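Local coordinates for protein possible prolidase (Bifidobacterium longum NCC2705, PDB 2P9B) that probably hydrolyses carbon-nitrogen bonds, as a putative prolidase of the metal-dependent amidohydrolase family, at residues Ala374-Ala378 with Thr379-Ala383; Glu141-Thr144 with Leu145-Gln148; Ser394-Val397 with Gly398-Ala401; Pro435-Ala439 with Asp440-Leu444. One frame throughout, in Å; residues are numbered along the deposited sequence.

Contact 1 (Ala374-Ala378 with Thr379-Ala383)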
# COMPACT_ATOMS: atom_id res chain seq x y z
N ALA A 374 9.68 -8.94 4.58
CA ALA A 374 8.95 -8.29 3.50
C ALA A 374 7.48 -8.69 3.54
O ALA A 374 6.59 -7.86 3.34
CB ALA A 374 9.56 -8.66 2.15
N LEU A 375 7.22 -9.97 3.80
CA LEU A 375 5.84 -10.45 3.88
C LEU A 375 5.15 -9.81 5.09
O LEU A 375 3.95 -9.51 5.06
CB LEU A 375 5.83 -11.98 4.01
CG LEU A 375 6.20 -12.71 2.72
CD1 LEU A 375 6.52 -14.16 3.02
CD2 LEU A 375 5.03 -12.60 1.72
N HIS A 376 5.92 -9.59 6.15
CA HIS A 376 5.41 -8.98 7.37
C HIS A 376 5.07 -7.50 7.12
O HIS A 376 4.08 -6.99 7.64
CB HIS A 376 6.47 -9.12 8.48
CG HIS A 376 6.06 -8.52 9.79
ND1 HIS A 376 4.96 -8.96 10.49
CD2 HIS A 376 6.64 -7.56 10.55
CE1 HIS A 376 4.88 -8.30 11.63
NE2 HIS A 376 5.89 -7.44 11.69
N ALA A 377 5.89 -6.85 6.31
CA ALA A 377 5.70 -5.44 5.98
C ALA A 377 4.46 -5.25 5.12
O ALA A 377 3.72 -4.29 5.29
CB ALA A 377 6.94 -4.90 5.25
N ALA A 378 4.24 -6.18 4.20
CA ALA A 378 3.10 -6.10 3.29
C ALA A 378 1.77 -6.43 3.94
O ALA A 378 0.71 -6.13 3.38
CB ALA A 378 3.32 -7.04 2.10
N THR A 379 1.80 -7.05 5.12
CA THR A 379 0.57 -7.43 5.79
C THR A 379 0.35 -6.77 7.14
O THR A 379 -0.34 -5.76 7.24
CB THR A 379 0.51 -8.98 5.96
OG1 THR A 379 1.67 -9.44 6.66
CG2 THR A 379 0.46 -9.66 4.60
N ALA A 380 0.95 -7.33 8.18
CA ALA A 380 0.80 -6.80 9.53
C ALA A 380 1.25 -5.35 9.68
O ALA A 380 0.51 -4.53 10.23
CB ALA A 380 1.55 -7.69 10.52
N VAL A 381 2.45 -5.02 9.21
CA VAL A 381 2.93 -3.66 9.35
C VAL A 381 2.07 -2.67 8.56
O VAL A 381 1.67 -1.64 9.09
CB VAL A 381 4.42 -3.51 8.92
CG1 VAL A 381 4.88 -2.08 9.17
CG2 VAL A 381 5.29 -4.50 9.69
N ASN A 382 1.78 -2.99 7.30
CA ASN A 382 0.94 -2.13 6.47
C ASN A 382 -0.41 -1.91 7.16
O ASN A 382 -0.95 -0.80 7.16
CB ASN A 382 0.68 -2.77 5.09
CG ASN A 382 1.54 -2.17 3.96
OD1 ASN A 382 1.47 -2.62 2.81
ND2 ASN A 382 2.34 -1.16 4.29
N ALA A 383 -0.97 -2.96 7.76
CA ALA A 383 -2.25 -2.86 8.45
C ALA A 383 -2.16 -1.86 9.59
O ALA A 383 -3.05 -1.02 9.75
CB ALA A 383 -2.68 -4.23 8.98

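Contact 2 (Glu141-Thr144 with Leu145-Gln148)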
# COMPACT_ATOMS: atom_id res chain seq x y z
N GLU A 141 -14.44 10.07 -6.80
CA GLU A 141 -14.91 8.81 -7.38
C GLU A 141 -14.46 7.59 -6.58
O GLU A 141 -15.14 6.55 -6.61
CB GLU A 141 -14.42 8.68 -8.84
CG GLU A 141 -12.91 8.51 -9.04
CD GLU A 141 -12.11 9.78 -8.79
OE1 GLU A 141 -12.70 10.87 -8.75
OE2 GLU A 141 -10.87 9.68 -8.65
N VAL A 142 -13.33 7.68 -5.89
CA VAL A 142 -12.87 6.55 -5.10
C VAL A 142 -13.68 6.50 -3.80
O VAL A 142 -13.96 5.43 -3.28
CB VAL A 142 -11.36 6.63 -4.78
CG1 VAL A 142 -10.90 5.36 -4.06
CG2 VAL A 142 -10.58 6.78 -6.08
N VAL A 143 -14.05 7.67 -3.29
CA VAL A 143 -14.86 7.70 -2.08
C VAL A 143 -16.16 6.96 -2.40
O VAL A 143 -16.64 6.14 -1.63
CB VAL A 143 -15.19 9.15 -1.65
CG1 VAL A 143 -16.25 9.14 -0.55
CG2 VAL A 143 -13.93 9.83 -1.14
N THR A 144 -16.72 7.26 -3.57
CA THR A 144 -17.95 6.63 -4.01
C THR A 144 -17.79 5.12 -4.09
O THR A 144 -18.63 4.38 -3.57
CB THR A 144 -18.37 7.19 -5.37
OG1 THR A 144 -18.62 8.59 -5.24
CG2 THR A 144 -19.62 6.49 -5.88
N LEU A 145 -16.72 4.67 -4.73
CA LEU A 145 -16.44 3.24 -4.89
C LEU A 145 -16.26 2.57 -3.52
O LEU A 145 -16.82 1.50 -3.26
CB LEU A 145 -15.18 3.04 -5.73
CG LEU A 145 -14.71 1.59 -5.93
CD1 LEU A 145 -15.78 0.80 -6.65
CD2 LEU A 145 -13.40 1.58 -6.71
N ARG A 146 -15.49 3.20 -2.65
CA ARG A 146 -15.26 2.68 -1.32
C ARG A 146 -16.58 2.47 -0.59
O ARG A 146 -16.80 1.45 0.05
CB ARG A 146 -14.39 3.64 -0.51
CG ARG A 146 -14.19 3.24 0.95
CD ARG A 146 -13.80 4.45 1.78
NE ARG A 146 -14.94 5.35 1.96
CZ ARG A 146 -14.85 6.64 2.27
NH1 ARG A 146 -13.65 7.21 2.42
NH2 ARG A 146 -15.95 7.36 2.44
N ASP A 147 -17.47 3.46 -0.68
CA ASP A 147 -18.76 3.37 -0.01
C ASP A 147 -19.62 2.23 -0.55
O ASP A 147 -20.34 1.59 0.21
CB ASP A 147 -19.51 4.70 -0.10
CG ASP A 147 -18.89 5.79 0.76
OD1 ASP A 147 -18.07 5.46 1.64
OD2 ASP A 147 -19.24 6.98 0.57
N GLN A 148 -19.54 1.97 -1.85
CA GLN A 148 -20.33 0.90 -2.44
C GLN A 148 -19.80 -0.45 -1.97
O GLN A 148 -20.57 -1.37 -1.67
CB GLN A 148 -20.30 0.98 -3.97
CG GLN A 148 -20.86 2.28 -4.51
CD GLN A 148 -20.72 2.40 -6.01
OE1 GLN A 148 -19.65 2.14 -6.56
NE2 GLN A 148 -21.79 2.79 -6.67

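Contact 3 (Ser394-Val397 with Gly398-Ala401)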
# COMPACT_ATOMS: atom_id res chain seq x y z
N SER A 394 -3.77 -10.02 9.45
CA SER A 394 -3.29 -11.28 10.01
C SER A 394 -4.45 -12.26 10.07
O SER A 394 -5.61 -11.86 10.14
CB SER A 394 -2.72 -11.06 11.42
OG SER A 394 -3.71 -10.61 12.32
N LEU A 395 -4.13 -13.54 10.03
CA LEU A 395 -5.14 -14.57 10.07
C LEU A 395 -5.42 -14.97 11.50
O LEU A 395 -4.96 -16.01 11.97
CB LEU A 395 -4.69 -15.78 9.26
CG LEU A 395 -4.33 -15.45 7.81
CD1 LEU A 395 -3.89 -16.72 7.09
CD2 LEU A 395 -5.53 -14.84 7.12
N GLU A 396 -6.18 -14.13 12.19
CA GLU A 396 -6.53 -14.36 13.57
C GLU A 396 -8.03 -14.26 13.77
O GLU A 396 -8.71 -13.48 13.10
CB GLU A 396 -5.83 -13.35 14.47
CG GLU A 396 -4.32 -13.52 14.51
CD GLU A 396 -3.65 -12.48 15.37
OE1 GLU A 396 -3.53 -11.32 14.92
OE2 GLU A 396 -3.25 -12.82 16.50
N VAL A 397 -8.55 -15.06 14.70
CA VAL A 397 -9.98 -15.09 15.00
C VAL A 397 -10.50 -13.69 15.31
O VAL A 397 -9.89 -12.95 16.07
CB VAL A 397 -10.25 -16.01 16.22
CG1 VAL A 397 -11.73 -15.98 16.59
CG2 VAL A 397 -9.83 -17.44 15.88
N GLY A 398 -11.63 -13.35 14.69
CA GLY A 398 -12.23 -12.05 14.91
C GLY A 398 -11.95 -11.05 13.81
O GLY A 398 -12.71 -10.10 13.60
N LYS A 399 -10.85 -11.25 13.09
CA LYS A 399 -10.48 -10.35 12.01
C LYS A 399 -11.17 -10.70 10.70
O LYS A 399 -11.66 -11.81 10.52
CB LYS A 399 -8.97 -10.34 11.81
CG LYS A 399 -8.19 -9.71 12.96
CD LYS A 399 -6.79 -9.34 12.51
CE LYS A 399 -5.93 -8.87 13.67
NZ LYS A 399 -6.58 -7.79 14.45
N SER A 400 -11.19 -9.73 9.80
CA SER A 400 -11.81 -9.89 8.48
C SER A 400 -11.15 -11.04 7.73
O SER A 400 -9.93 -11.20 7.77
CB SER A 400 -11.66 -8.60 7.68
OG SER A 400 -12.46 -8.60 6.52
N ALA A 401 -11.95 -11.85 7.05
CA ALA A 401 -11.40 -12.97 6.30
C ALA A 401 -10.77 -12.52 4.98
O ALA A 401 -11.32 -12.78 3.91
CB ALA A 401 -12.49 -14.02 6.05
O HOH W 1 -7.35 -10.39 8.45

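Contact 4 (Pro435-Ala439 with Asp440-Leu444)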
# COMPACT_ATOMS: atom_id res chain seq x y z
N PRO A 435 -5.47 -11.24 -12.53
CA PRO A 435 -5.43 -10.02 -13.33
C PRO A 435 -4.97 -10.21 -14.77
O PRO A 435 -4.23 -11.14 -15.09
CB PRO A 435 -4.47 -9.14 -12.53
CG PRO A 435 -3.48 -10.14 -12.04
CD PRO A 435 -4.37 -11.28 -11.56
N LYS A 436 -5.43 -9.32 -15.64
CA LYS A 436 -5.02 -9.36 -17.03
C LYS A 436 -3.64 -8.71 -17.02
O LYS A 436 -3.50 -7.57 -16.57
CB LYS A 436 -5.99 -8.55 -17.90
CG LYS A 436 -5.66 -8.57 -19.38
CD LYS A 436 -6.69 -7.80 -20.18
CE LYS A 436 -8.08 -8.41 -20.05
NZ LYS A 436 -8.12 -9.82 -20.52
N ARG A 437 -2.63 -9.42 -17.49
CA ARG A 437 -1.27 -8.88 -17.49
C ARG A 437 -0.85 -8.35 -18.86
O ARG A 437 -1.44 -8.70 -19.88
CB ARG A 437 -0.30 -9.96 -17.02
CG ARG A 437 -0.64 -10.50 -15.65
CD ARG A 437 0.02 -11.84 -15.38
NE ARG A 437 -0.55 -12.49 -14.21
CZ ARG A 437 -0.33 -12.11 -12.95
NH1 ARG A 437 0.47 -11.08 -12.69
NH2 ARG A 437 -0.91 -12.76 -11.96
N PHE A 438 0.16 -7.49 -18.86
CA PHE A 438 0.68 -6.92 -20.09
C PHE A 438 2.07 -7.50 -20.31
O PHE A 438 3.05 -7.03 -19.73
CB PHE A 438 0.74 -5.40 -19.99
CG PHE A 438 -0.62 -4.76 -19.85
CD1 PHE A 438 -1.53 -4.81 -20.90
CD2 PHE A 438 -0.99 -4.14 -18.66
CE1 PHE A 438 -2.80 -4.24 -20.77
CE2 PHE A 438 -2.26 -3.58 -18.51
CZ PHE A 438 -3.17 -3.63 -19.57
N ALA A 439 2.15 -8.53 -21.15
CA ALA A 439 3.40 -9.21 -21.44
C ALA A 439 4.57 -8.30 -21.77
O ALA A 439 5.68 -8.51 -21.27
CB ALA A 439 3.18 -10.20 -22.58
N ASP A 440 4.34 -7.28 -22.60
CA ASP A 440 5.40 -6.36 -22.99
C ASP A 440 6.01 -5.63 -21.79
O ASP A 440 7.23 -5.59 -21.63
CB ASP A 440 4.88 -5.35 -24.02
CG ASP A 440 3.82 -4.42 -23.45
OD1 ASP A 440 2.85 -4.91 -22.85
OD2 ASP A 440 3.96 -3.19 -23.61
N ILE A 441 5.15 -5.04 -20.96
CA ILE A 441 5.61 -4.32 -19.79
C ILE A 441 6.23 -5.28 -18.78
O ILE A 441 7.28 -4.99 -18.21
CB ILE A 441 4.45 -3.56 -19.12
CG1 ILE A 441 3.82 -2.59 -20.14
CG2 ILE A 441 4.95 -2.81 -17.90
CD1 ILE A 441 2.55 -1.92 -19.66
N ASP A 442 5.58 -6.42 -18.56
CA ASP A 442 6.09 -7.39 -17.61
C ASP A 442 7.47 -7.90 -18.05
O ASP A 442 8.35 -8.11 -17.22
CB ASP A 442 5.13 -8.58 -17.45
CG ASP A 442 3.81 -8.19 -16.79
OD1 ASP A 442 3.70 -7.09 -16.20
OD2 ASP A 442 2.86 -9.02 -16.83
N ALA A 443 7.65 -8.09 -19.35
CA ALA A 443 8.92 -8.57 -19.88
C ALA A 443 10.03 -7.55 -19.63
O ALA A 443 11.14 -7.91 -19.22
CB ALA A 443 8.80 -8.85 -21.38
N LEU A 444 9.73 -6.28 -19.88
CA LEU A 444 10.68 -5.20 -19.68
C LEU A 444 11.09 -5.09 -18.22
O LEU A 444 12.27 -4.91 -17.90
CB LEU A 444 10.08 -3.87 -20.13
CG LEU A 444 9.93 -3.60 -21.62
CD1 LEU A 444 9.16 -2.30 -21.83
CD2 LEU A 444 11.30 -3.53 -22.26
O HOH W 2 2.82 -10.20 -14.10

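Contact 1 (Ala374-Ala378 with Thr379-Ala383)
With CG of His-376 anti to its own N (chi1 -180°), the imidazole is carried along the helix surface to the side chains of Ala-380 and Val-381. Val-381, chi1 -176°, has CG1 in that anti position, which leaves CG2 beside its backbone N and next to the ring. The two side chains cross at about a right angle: CG2 of Val-381 lies 3.5 Å from CD2 of His-376, while CB of Ala-380 sits 3.6 Å from CE1 of the same ring. Both methyls approach the imidazole obliquely. The ring's ND1 is hydrogen-bonded to the carbonyl of Gly-24, which helps fix its rotation. Helix 371-385, to which all ten residues belong, widens here into a pi-type turn at 379-381. Accordingly the N-H of Val-381 reaches back five residues to O of His-376, at 3.0 Å and nearly straight (173°), whereas N of Ala-380 is badly angled for that oxygen. The next five-residue bond, from N of Asn-382 to O of Ala-377, is weak, 3.1 Å long but poorly angled. The hydroxyl of Thr-379 serves the carbonyl of Leu-375: OG1 donates to that O over 2.8 Å. N of Thr-379 makes only weak bonds to the carbonyls of Leu-375 and His-376, so the hydroxyl supplies the firmer link to Leu-375. On the buried side, Leu-375 and Thr-379 pack on Met-70 of strand 68-78, and Ala-378 meets Leu-73 of that strand and Leu-360 of helix 356-367.

Contact 2 (Glu141-Thr144 with Leu145-Gln148)
Helix 141-150 is the crossover helix of a beta-alpha-beta unit, linking the parallel strands 129-134 and 158-160 of the amidohydrolase fold, and this contact spans its first two turns. Its backbone is regular: Arg-146 N bonds to O of Val-142 at 2.8 Å, Asp-147 N to O of Val-143 at 3.0 Å, and corresponding bonds run from Leu-145 to Glu-141 and from Gln-148 to Thr-144. Among the side chains, Val-143, Arg-146 and Asp-147 form one cluster. The arginine leaves the helix with CG anti to its N (chi1 175°), and a bend at chi3 (72°) turns the guanidinium back alongside Val-143, which points the same way. CG1 of Val-143 lies over one face of that group, 3.5 Å from NH2 of Arg-146. Asp-147 lies beside the valine too, its OD2 3.9 Å from CG1 of Val-143. The far amino group, NH1, is hydrogen-bonded to the side chain of Asn-200 and the carbonyl of Gly-198, so the charged end ties the helix to a neighbouring loop. Elsewhere Leu-145 is buried between Ile-159 of strand 158-160 and Lys-118 and Ala-121 of helix 113-126. Glu-141 folds back at the N-terminal end to accept from the backbone N-H groups of Val-138 and Gly-139. The salt bridge between Arg-146 and Asp-147 is side-on and converges on one oxygen: OD1 of Asp-147 takes NE of Arg-146 at 3.1 Å and NH2 at 3.0 Å, both from the same face of the carboxylate plane, while itself lying almost in the guanidinium plane.

Contact 3 (Ser394-Val397 with Gly398-Ala401)
The aliphatic end of Lys-399 packs closely against the hydroxyl of Ser-394: OG of Ser-394 is 3.1 Å from CE of Lys-399 and 3.3 Å from its CD. That hydroxyl, held between N and the carbonyl carbon (chi1 64°), donates to Glu-396 OE1 over 2.7 Å, using the oxygen's anti lone pair. Glu-396 and Lys-399 lie side by side and point the same way, but their charged atoms do not meet; OE1 of Glu-396 and NZ of Lys-399 stay 4.7 Å apart. Instead the ammonium, bent over at chi4 (-53°), bonds to the carbonyl of Asp-389. Without the hydroxyl, as with an alanine here, OE1 of Glu-396 is likely to lose this donor and its carboxylate to turn more freely beside the lysine chain. Glu-396 to Lys-399 form a type II beta turn in the loop between helix 371-385 and strand 403-406, closed by Lys-399 N to O of Glu-396 at 3.1 Å. Gly-398 takes the third position, with phi 101°, where a CB would clash with O of Val-397. This tip is the solvent side: Val-397 and Gly-398 are exposed, and CB of Val-397 leaves its CA away from the segment 398-401. At the turn's base a water bridges O of Ser-394 and O of Ser-400, donating to each at 2.8 Å, while Gly-398 and Lys-399 share backbone bonds with Ile-44.

Contact 4 (Pro435-Ala439 with Asp440-Leu444)
Arg-437 and Asp-442 cross at about a right angle, the carboxylate resting on the arginine's stem: OD2 of Asp-442 is 3.3 Å from CB of Arg-437. Their charged ends stay apart, NH1 of Arg-437 lying 5.2 Å from OD2 of Asp-442, with planes 57° to each other. A water spans the gap, accepting from NH1 of Arg-437 at 2.9 Å and donating weakly to OD2 of Asp-442. With CG anti to the carbonyl carbon (chi1 -57°) and the chain extended to NE, the arginine runs off to the carbonyl of Glu-418, met by NH2, while Pro-435 CG sits over one guanidinium face, offset toward its rim. Phe-438 is the N-cap residue of helix 439-449, and its carbonyl receives the first-turn bond from N of Asp-442 at 2.9 Å, nearly straight (172°). Its CB touches CD1 of Ile-441 at 3.9 Å, this methyl approaching the ring obliquely. The hydroxyl of Tyr-354 bonds to both OD1 of Asp-442 and N of Phe-438, joining helix start and cap. Loss of the carboxylate, as with an alanine here, is likely to cost the bridging water and the tyrosine hydroxyl a partner each, and CB of Arg-437 its OD2 contact.

In the fold
All four contacts are local, so each closes only a helical turn or a loop turn, and they follow in series with none nesting or crossing. Contact 2 comes first, on the crossover helix between strands 129-134 and 158-160. Contact 1 follows far along the chain on helix 371-385, its centre about 25 Å from that of contact 2, packed on strand 68-78. The chain then leaves this helix for the loop of contact 3, whose nearest atoms are about 6 Å from contact 1 and which is bonded to Ile-44 at the start of strand 44-49. Contact 4 begins the final helix, 439-449; Pro-435 in its lead-in touches helix 113-126, which also flanks contact 2.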